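Local atomic coordinates of MerB2 (Bacillus megaterium, PDB entry 5C17), a protein that probably acts as an alkylmercury lyase, splitting the carbon-mercury bond of organomercurials, and is seen here with a mercury ion bound. Residues I29-T40 against K75-I84; P86-G94 against L113-R122. One frame throughout, in Å; residues are numbered along the deposited sequence. Where two conformers were deposited one is given.

Contact 1 of 2, residues I29-T40 against K75-I84; sequences IFFSIRDGQAVT and KIVGALGLSI
The carbonyl oxygen of I76 accepts from the backbone of V39: V39 N, whose N-H comes in the carbonyl plane, lies 2.9 Å from I76 O, and A38 CA adds a weak, bent C-H...O contact of 3.4 Å to I76 O. In return I76 N donates to V39 O over 2.8 Å, with an N-H...O angle of 167°. The pair V39-I76 is thus a single antiparallel hydrogen-bonded bridge, tying the chain that leaves helix 22-34 to strand 76-79. A Schellman motif with G36 as its positive-phi residue ends that helix and turns the chain toward the strand.

The helix itself lies across strand 76-79, the short axes passing 7.7 Å apart at 104°. I33 divides its work between two branches. CD1 rests on the strand backbone, with I33 CD1 3.6 Å from V77 C, while CG2 meets L82 CG as the two side chains slide past each other in opposite directions. I29 CG2 sits against both I76 CG2 and A79 CB, the latter at 3.6 Å, its side chain crossing that of I76 at about a right angle.

CG of F30 stands anti to the backbone N (chi1 -177°), which places the ring beside the type I' turn A79-L82 with its edge to A79 O, F30 CD1 being 3.5 Å from that oxygen. L109 of helix 103-113 also touches this ring. In the conformer given, I84 CD1 lies 3.8 Å from A38 CB. Direct polar bonding between the segments is therefore confined to the V39-I76 backbone bridge, whereas the helix is held to the sheet by branched aliphatic groups and by a phenyl edge whose weakly positive rim is probably compatible with A79 O, an oxygen that already accepts from L82 N.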
loop_
_atom_site.group_PDB
_atom_site.type_symbol
_atom_site.label_atom_id
_atom_site.label_comp_id
_atom_site.label_asym_id
_atom_site.label_seq_id
_atom_site.Cartn_x
_atom_site.Cartn_y
_atom_site.Cartn_z
ATOM N N ILE A 29 0.326 12.442 7.162
ATOM C CA ILE A 29 0.902 11.199 7.673
ATOM C C ILE A 29 1.775 10.531 6.597
ATOM O O ILE A 29 2.937 10.182 6.820
ATOM C CB ILE A 29 -0.190 10.213 8.119
ATOM C CG1 ILE A 29 -0.984 10.782 9.301
ATOM C CG2 ILE A 29 0.439 8.879 8.513
ATOM C CD1 ILE A 29 -2.269 9.994 9.643
ATOM N N PHE A 30 1.191 10.365 5.416
ATOM C CA PHE A 30 1.805 9.627 4.311
ATOM C C PHE A 30 3.152 10.223 3.924
ATOM O O PHE A 30 4.148 9.509 3.806
ATOM C CB PHE A 30 0.827 9.626 3.139
ATOM C CG PHE A 30 1.274 8.836 1.932
ATOM C CD1 PHE A 30 1.263 7.441 1.935
ATOM C CD2 PHE A 30 1.646 9.493 0.773
ATOM C CE1 PHE A 30 1.636 6.727 0.801
ATOM C CE2 PHE A 30 2.008 8.787 -0.366
ATOM C CZ PHE A 30 2.006 7.406 -0.349
ATOM N N PHE A 31 3.202 11.545 3.750
ATOM C CA PHE A 31 4.446 12.146 3.317
ATOM C C PHE A 31 5.495 12.178 4.462
ATOM O O PHE A 31 6.693 12.191 4.200
ATOM C CB PHE A 31 4.174 13.509 2.666
ATOM C CG PHE A 31 3.372 13.397 1.375
ATOM C CD1 PHE A 31 3.880 12.689 0.290
ATOM C CD2 PHE A 31 2.106 13.961 1.261
ATOM C CE1 PHE A 31 3.150 12.562 -0.882
ATOM C CE2 PHE A 31 1.378 13.844 0.077
ATOM C CZ PHE A 31 1.901 13.136 -0.984
ATOM N N SER A 32 5.060 12.132 5.721
ATOM C CA SER A 32 5.995 11.982 6.835
ATOM C C SER A 32 6.617 10.573 6.834
ATOM O O SER A 32 7.824 10.420 7.010
ATOM C CB SER A 32 5.284 12.251 8.161
ATOM O OG SER A 32 6.186 12.205 9.242
ATOM N N ILE A 33 5.794 9.548 6.627
ATOM C CA ILE A 33 6.286 8.173 6.534
ATOM C C ILE A 33 7.295 8.070 5.375
ATOM O O ILE A 33 8.330 7.418 5.510
ATOM C CB ILE A 33 5.112 7.182 6.333
ATOM C CG1 ILE A 33 4.156 7.209 7.550
ATOM C CG2 ILE A 33 5.616 5.769 6.101
ATOM C CD1 ILE A 33 4.810 6.975 8.890
ATOM N N ARG A 34 6.984 8.710 4.247
ATOM C CA ARG A 34 7.897 8.761 3.101
ATOM C C ARG A 34 9.268 9.252 3.536
ATOM O O ARG A 34 10.299 8.772 3.059
ATOM C CB ARG A 34 7.348 9.682 2.014
ATOM C CG ARG A 34 8.277 9.904 0.812
ATOM C CD ARG A 34 7.913 11.181 0.077
ATOM N NE ARG A 34 8.057 12.371 0.923
ATOM C CZ ARG A 34 7.584 13.571 0.606
ATOM N NH1 ARG A 34 6.954 13.753 -0.544
ATOM N NH2 ARG A 34 7.747 14.593 1.436
ATOM N N ASP A 35 9.266 10.215 4.453
ATOM C CA ASP A 35 10.492 10.850 4.922
ATOM C C ASP A 35 11.113 10.094 6.100
ATOM O O ASP A 35 12.070 10.567 6.696
ATOM C CB ASP A 35 10.192 12.302 5.328
ATOM C CG ASP A 35 9.810 13.183 4.140
ATOM O OD1 ASP A 35 10.140 12.817 2.998
ATOM O OD2 ASP A 35 9.192 14.254 4.352
ATOM N N GLY A 36 10.561 8.930 6.437
ATOM C CA GLY A 36 11.104 8.075 7.488
ATOM C C GLY A 36 10.731 8.491 8.905
ATOM O O GLY A 36 11.341 8.046 9.880
ATOM N N GLN A 37 9.728 9.347 9.026
ATOM C CA GLN A 37 9.377 9.955 10.303
ATOM C C GLN A 37 8.033 9.435 10.791
ATOM O O GLN A 37 7.000 9.691 10.176
ATOM C CB GLN A 37 9.328 11.478 10.132
ATOM C CG GLN A 37 8.878 12.259 11.366
ATOM C CD GLN A 37 9.820 12.099 12.544
ATOM O OE1 GLN A 37 10.972 12.550 12.503
ATOM N NE2 GLN A 37 9.336 11.453 13.612
ATOM N N ALA A 38 8.041 8.735 11.922
ATOM C CA ALA A 38 6.806 8.335 12.575
ATOM C C ALA A 38 6.025 9.580 12.976
ATOM O O ALA A 38 6.614 10.651 13.217
ATOM C CB ALA A 38 7.097 7.485 13.781
ATOM N N VAL A 39 4.712 9.434 13.082
ATOM C CA VAL A 39 3.812 10.559 13.278
ATOM C C VAL A 39 3.065 10.432 14.594
ATOM O O VAL A 39 2.646 9.353 14.987
ATOM C CB VAL A 39 2.804 10.647 12.099
ATOM C CG1 VAL A 39 1.862 11.816 12.268
ATOM C CG2 VAL A 39 3.561 10.780 10.783
ATOM N N THR A 40 2.911 11.555 15.276
ATOM C CA THR A 40 2.121 11.615 16.495
ATOM C C THR A 40 0.936 12.536 16.314
ATOM O O THR A 40 0.908 13.336 15.380
ATOM C CB THR A 40 2.928 12.170 17.644
ATOM O OG1 THR A 40 3.336 13.505 17.324
ATOM C CG2 THR A 40 4.142 11.314 17.927
ATOM N N LYS A 75 2.296 5.493 18.277
ATOM C CA LYS A 75 2.835 6.318 17.191
ATOM C C LYS A 75 2.445 5.704 15.853
ATOM O O LYS A 75 2.384 4.475 15.705
ATOM C CB LYS A 75 4.344 6.443 17.249
ATOM C CG LYS A 75 4.837 7.233 18.435
ATOM C CD LYS A 75 6.326 7.537 18.307
ATOM C CE LYS A 75 6.754 8.706 19.161
ATOM N NZ LYS A 75 7.841 8.330 20.092
ATOM N N ILE A 76 2.196 6.564 14.877
ATOM C CA ILE A 76 1.757 6.122 13.550
ATOM C C ILE A 76 2.975 5.841 12.675
ATOM O O ILE A 76 3.829 6.722 12.472
ATOM C CB ILE A 76 0.864 7.190 12.887
ATOM C CG1 ILE A 76 -0.356 7.506 13.758
ATOM C CG2 ILE A 76 0.429 6.745 11.477
ATOM C CD1 ILE A 76 -1.028 8.812 13.406
ATOM N N VAL A 77 3.054 4.617 12.156
ATOM C CA VAL A 77 4.251 4.148 11.460
ATOM C C VAL A 77 3.975 3.664 10.039
ATOM O O VAL A 77 4.893 3.261 9.328
ATOM C CB VAL A 77 4.960 3.025 12.252
ATOM C CG1 VAL A 77 5.513 3.585 13.562
ATOM C CG2 VAL A 77 4.011 1.834 12.516
ATOM N N GLY A 78 2.720 3.697 9.621
ATOM C CA GLY A 78 2.382 3.292 8.272
ATOM C C GLY A 78 1.099 3.937 7.816
ATOM O O GLY A 78 0.229 4.236 8.642
ATOM N N ALA A 79 0.980 4.156 6.506
ATOM C CA ALA A 79 -0.237 4.737 5.950
ATOM C C ALA A 79 -0.344 4.377 4.476
ATOM O O ALA A 79 0.646 4.465 3.750
ATOM C CB ALA A 79 -0.236 6.241 6.101
ATOM N N LEU A 80 -1.536 3.968 4.051
ATOM C CA LEU A 80 -1.858 3.807 2.633
ATOM C C LEU A 80 -0.843 2.920 1.915
ATOM O O LEU A 80 -0.490 3.189 0.764
ATOM C CB LEU A 80 -1.977 5.167 1.939
ATOM C CG LEU A 80 -2.973 6.135 2.584
ATOM C CD1 LEU A 80 -2.979 7.426 1.851
ATOM C CD2 LEU A 80 -4.379 5.587 2.644
ATOM N N GLY A 81 -0.404 1.866 2.600
ATOM C CA GLY A 81 0.493 0.872 2.003
ATOM C C GLY A 81 1.971 1.063 2.291
ATOM O O GLY A 81 2.761 0.165 2.049
ATOM N N LEU A 82 2.342 2.236 2.792
ATOM C CA LEU A 82 3.732 2.582 3.030
ATOM C C LEU A 82 4.035 2.473 4.531
ATOM O O LEU A 82 3.253 2.939 5.349
ATOM C CB LEU A 82 3.966 4.017 2.564
ATOM C CG LEU A 82 5.397 4.545 2.639
ATOM C CD1 LEU A 82 6.336 3.766 1.729
ATOM C CD2 LEU A 82 5.419 6.037 2.298
ATOM N N SER A 83 5.188 1.908 4.876
ATOM C CA SER A 83 5.514 1.595 6.264
ATOM C C SER A 83 6.980 1.861 6.587
ATOM O O SER A 83 7.874 1.539 5.805
ATOM C CB SER A 83 5.231 0.103 6.513
ATOM O OG SER A 83 5.530 -0.276 7.839
ATOM N N ILE A 84 7.224 2.425 7.771
ATOM C CA ILE A 84 8.601 2.501 8.229
ATOM C C ILE A 84 9.014 1.206 8.926
ATOM O O ILE A 84 10.202 0.908 8.989
ATOM C CB ILE A 84 8.895 3.750 9.104
ATOM C CG1 ILE A 84 8.084 3.738 10.404
ATOM C CG2 ILE A 84 8.601 4.993 8.310
ATOM C CD1 ILE A 84 8.471 4.845 11.372
#

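Contact 2 of 2, residues P86-G94 against L113-R122; sequences PTTNQIHLG and LVADVDIHSR
A buried side-chain bond joins the two strands: S121 OG donates to N89 OD1 over 2.7 Å, in the plane of the amide carbonyl and at a C=O...O angle of 152°. The same amide uses ND2 to bond A100 O, so N89 links strand 117-122 on one side with strand 96-100 on the other, and both its polar ends are engaged. Just before it, T87 OG1 accepts from N89 N in an ST turn. A water links T88 O, to which it donates over 2.8 Å, with H120 ND1 at the edge of the imidazole in the conformer given.

Strands 89-93 and 117-122 are antiparallel neighbours in the large sheet, connected through strand 96-100 and helix 103-113. Q90-H120 and H92-D118 are hydrogen-bonded pairs, and H92 N to D118 O, at 2.8 Å and 170°, is nearly straight. Between them I91-I119 is a non-hydrogen-bonded pair on the face covered by helix 103-113; the side chains lie alongside each other, with I91 CG2 4.0 Å from I119 CG1. On the other face D118 OD1 forms a salt bridge with R135.

Beyond the paired residues, L93 packs its branches against L113 and A115. L93 CD1 meets L113 CD1 at 3.5 Å, the side chains crossing at about a right angle, and L93 CD2 lies 3.7 Å from A115 CB. A second water, accepting from G94 N and donating to D116 O over 2.7 Å, spans the diverging chains.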
loop_
_atom_site.group_PDB
_atom_site.type_symbol
_atom_site.label_atom_id
_atom_site.label_comp_id
_atom_site.label_asym_id
_atom_site.label_seq_id
_atom_site.Cartn_x
_atom_site.Cartn_y
_atom_site.Cartn_z
ATOM N N PRO A 86 9.107 -3.060 9.399
ATOM C CA PRO A 86 9.292 -4.129 8.408
ATOM C C PRO A 86 8.040 -4.888 8.002
ATOM O O PRO A 86 7.113 -5.119 8.776
ATOM C CB PRO A 86 10.273 -5.088 9.086
ATOM C CG PRO A 86 10.984 -4.256 10.064
ATOM C CD PRO A 86 9.984 -3.260 10.565
ATOM N N THR A 87 8.061 -5.273 6.729
ATOM C CA THR A 87 7.131 -6.230 6.164
ATOM C C THR A 87 7.968 -7.120 5.244
ATOM O O THR A 87 9.169 -6.925 5.095
ATOM C CB THR A 87 6.040 -5.563 5.332
ATOM O OG1 THR A 87 6.625 -5.083 4.121
ATOM C CG2 THR A 87 5.378 -4.414 6.090
ATOM N N THR A 88 7.331 -8.067 4.583
ATOM C CA THR A 88 8.012 -8.901 3.601
ATOM C C THR A 88 8.470 -8.084 2.390
ATOM O O THR A 88 9.365 -8.496 1.676
ATOM C CB THR A 88 7.065 -10.004 3.146
ATOM O OG1 THR A 88 6.838 -10.865 4.255
ATOM C CG2 THR A 88 7.640 -10.849 1.982
ATOM N N ASN A 89 7.843 -6.942 2.160
ATOM C CA ASN A 89 8.041 -6.181 0.931
ATOM C C ASN A 89 8.889 -4.960 1.194
ATOM O O ASN A 89 8.399 -3.931 1.638
ATOM C CB ASN A 89 6.694 -5.798 0.336
ATOM C CG ASN A 89 5.715 -6.925 0.420
ATOM O OD1 ASN A 89 5.930 -7.971 -0.169
ATOM N ND2 ASN A 89 4.668 -6.748 1.198
ATOM N N GLN A 90 10.184 -5.104 0.944
ATOM C CA GLN A 90 11.150 -4.044 1.199
ATOM C C GLN A 90 11.271 -3.165 -0.027
ATOM O O GLN A 90 11.388 -3.664 -1.133
ATOM C CB GLN A 90 12.506 -4.653 1.568
ATOM C CG GLN A 90 13.507 -3.650 2.143
ATOM C CD GLN A 90 14.726 -4.324 2.787
ATOM O OE1 GLN A 90 14.619 -5.403 3.380
ATOM N NE2 GLN A 90 15.884 -3.689 2.669
ATOM N N ILE A 91 11.218 -1.856 0.176
ATOM C CA ILE A 91 11.336 -0.908 -0.924
ATOM C C ILE A 91 12.368 0.161 -0.618
ATOM O O ILE A 91 12.291 0.854 0.388
ATOM C CB ILE A 91 9.981 -0.290 -1.310
ATOM C CG1 ILE A 91 9.322 0.421 -0.131
ATOM C CG2 ILE A 91 9.062 -1.389 -1.805
ATOM C CD1 ILE A 91 8.097 1.207 -0.526
ATOM N N HIS A 92 13.339 0.291 -1.507
ATOM C CA HIS A 92 14.326 1.338 -1.378
ATOM C C HIS A 92 13.892 2.481 -2.281
ATOM O O HIS A 92 13.781 2.305 -3.489
ATOM C CB HIS A 92 15.709 0.839 -1.780
ATOM C CG HIS A 92 16.804 1.770 -1.382
ATOM N ND1 HIS A 92 17.296 1.833 -0.095
ATOM C CD2 HIS A 92 17.476 2.707 -2.090
ATOM C CE1 HIS A 92 18.237 2.758 -0.033
ATOM N NE2 HIS A 92 18.365 3.303 -1.230
ATOM N N LEU A 93 13.630 3.634 -1.672
ATOM C CA LEU A 93 12.939 4.731 -2.327
ATOM C C LEU A 93 13.382 6.047 -1.683
ATOM O O LEU A 93 13.325 6.184 -0.461
ATOM C CB LEU A 93 11.430 4.530 -2.130
ATOM C CG LEU A 93 10.440 5.448 -2.844
ATOM C CD1 LEU A 93 9.088 4.766 -2.840
ATOM C CD2 LEU A 93 10.343 6.819 -2.189
ATOM N N GLY A 94 13.822 7.015 -2.490
ATOM C CA GLY A 94 14.216 8.320 -1.978
ATOM C C GLY A 94 15.389 8.245 -1.018
ATOM O O GLY A 94 15.495 9.047 -0.084
ATOM N N LEU A 113 4.650 8.287 -5.357
ATOM C CA LEU A 113 5.707 9.101 -4.759
ATOM C C LEU A 113 6.661 9.682 -5.797
ATOM O O LEU A 113 7.570 10.446 -5.447
ATOM C CB LEU A 113 6.489 8.282 -3.735
ATOM C CG LEU A 113 5.698 7.849 -2.503
ATOM C CD1 LEU A 113 6.493 6.845 -1.679
ATOM C CD2 LEU A 113 5.335 9.071 -1.663
ATOM N N VAL A 114 6.415 9.358 -7.066
ATOM C CA VAL A 114 7.241 9.822 -8.180
ATOM C C VAL A 114 8.710 9.513 -7.945
ATOM O O VAL A 114 9.558 10.423 -7.903
ATOM C CB VAL A 114 7.077 11.334 -8.428
ATOM C CG1 VAL A 114 7.590 11.679 -9.828
ATOM C CG2 VAL A 114 5.612 11.748 -8.267
ATOM N N ALA A 115 9.006 8.236 -7.773
ATOM C CA ALA A 115 10.308 7.833 -7.288
ATOM C C ALA A 115 10.709 6.489 -7.856
ATOM O O ALA A 115 9.940 5.541 -7.805
ATOM C CB ALA A 115 10.278 7.745 -5.772
ATOM N N ASP A 116 11.930 6.386 -8.363
ATOM C CA ASP A 116 12.479 5.080 -8.681
ATOM C C ASP A 116 12.467 4.212 -7.420
ATOM O O ASP A 116 12.606 4.721 -6.304
ATOM C CB ASP A 116 13.924 5.191 -9.164
ATOM C CG ASP A 116 14.051 5.785 -10.552
ATOM O OD1 ASP A 116 13.025 6.091 -11.183
ATOM O OD2 ASP A 116 15.200 5.911 -11.010
ATOM N N VAL A 117 12.318 2.908 -7.594
ATOM C CA VAL A 117 12.353 2.006 -6.458
ATOM C C VAL A 117 13.116 0.735 -6.779
ATOM O O VAL A 117 13.232 0.337 -7.940
ATOM C CB VAL A 117 10.936 1.636 -5.955
ATOM C CG1 VAL A 117 10.196 2.875 -5.482
ATOM C CG2 VAL A 117 10.139 0.913 -7.032
ATOM N N ASP A 118 13.649 0.126 -5.724
ATOM C CA ASP A 118 14.161 -1.238 -5.761
ATOM C C ASP A 118 13.284 -1.990 -4.774
ATOM O O ASP A 118 13.200 -1.616 -3.608
ATOM C CB ASP A 118 15.614 -1.357 -5.300
ATOM C CG ASP A 118 16.610 -0.623 -6.194
ATOM O OD1 ASP A 118 16.249 -0.113 -7.266
ATOM O OD2 ASP A 118 17.797 -0.594 -5.820
ATOM N N ILE A 119 12.693 -3.078 -5.232
ATOM C CA ILE A 119 11.765 -3.883 -4.454
ATOM C C ILE A 119 12.351 -5.262 -4.226
ATOM O O ILE A 119 12.832 -5.892 -5.171
ATOM C CB ILE A 119 10.412 -4.061 -5.226
ATOM C CG1 ILE A 119 9.768 -2.697 -5.484
ATOM C CG2 ILE A 119 9.456 -5.022 -4.490
ATOM C CD1 ILE A 119 8.777 -2.702 -6.618
ATOM N N HIS A 120 12.271 -5.725 -2.981
ATOM C CA HIS A 120 12.601 -7.106 -2.647
ATOM C C HIS A 120 11.417 -7.708 -1.913
ATOM O O HIS A 120 10.910 -7.122 -0.957
ATOM C CB HIS A 120 13.870 -7.197 -1.791
ATOM C CG HIS A 120 14.372 -8.597 -1.603
ATOM N ND1 HIS A 120 13.776 -9.493 -0.745
ATOM C CD2 HIS A 120 15.416 -9.256 -2.166
ATOM C CE1 HIS A 120 14.424 -10.645 -0.789
ATOM N NE2 HIS A 120 15.428 -10.526 -1.640
ATOM N N SER A 121 10.990 -8.875 -2.380
ATOM C CA SER A 121 9.847 -9.549 -1.791
ATOM C C SER A 121 10.018 -11.054 -1.905
ATOM O O SER A 121 11.132 -11.527 -2.134
ATOM C CB SER A 121 8.554 -9.067 -2.446
ATOM O OG SER A 121 7.403 -9.536 -1.765
ATOM N N ARG A 122 8.920 -11.785 -1.751
ATOM C CA ARG A 122 8.938 -13.249 -1.733
ATOM C C ARG A 122 7.757 -13.792 -2.501
ATOM O O ARG A 122 6.675 -13.235 -2.443
ATOM C CB ARG A 122 8.846 -13.781 -0.298
ATOM C CG ARG A 122 10.040 -13.457 0.584
ATOM C CD ARG A 122 11.191 -14.363 0.294
ATOM N NE ARG A 122 12.403 -13.935 0.975
ATOM C CZ ARG A 122 13.564 -14.571 0.892
ATOM N NH1 ARG A 122 13.652 -15.701 0.193
ATOM N NH2 ARG A 122 14.635 -14.102 1.505
HETATM O O HOH W 1 12.028 -9.058 1.181
HETATM O O HOH W 2 14.038 6.808 -5.364
#

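Overall arrangement
Contacts 1 and 2 follow one another along the chain and meet on one antiparallel sheet, their centres about 14 Å apart. Strand 96-100 lies between strands 82-83 and 89-93 in that sheet. On one face of the sheet, past strand 96-100, L82 CD1 lies 3.8 Å from I91 CD1, and F30 CE2 packs on L113 CD2 at 3.6 Å, joining the helix of contact 1 to helix 103-113. The mercury site of C102 and C165 is near both: the side chain of L80 in contact 1 is about 9 Å from the ion and about 7 Å from the bound dimercaptobutanediol, and that of N89 in contact 2 about 8 Å from the ion. Neither contact supplies a mercury ligand.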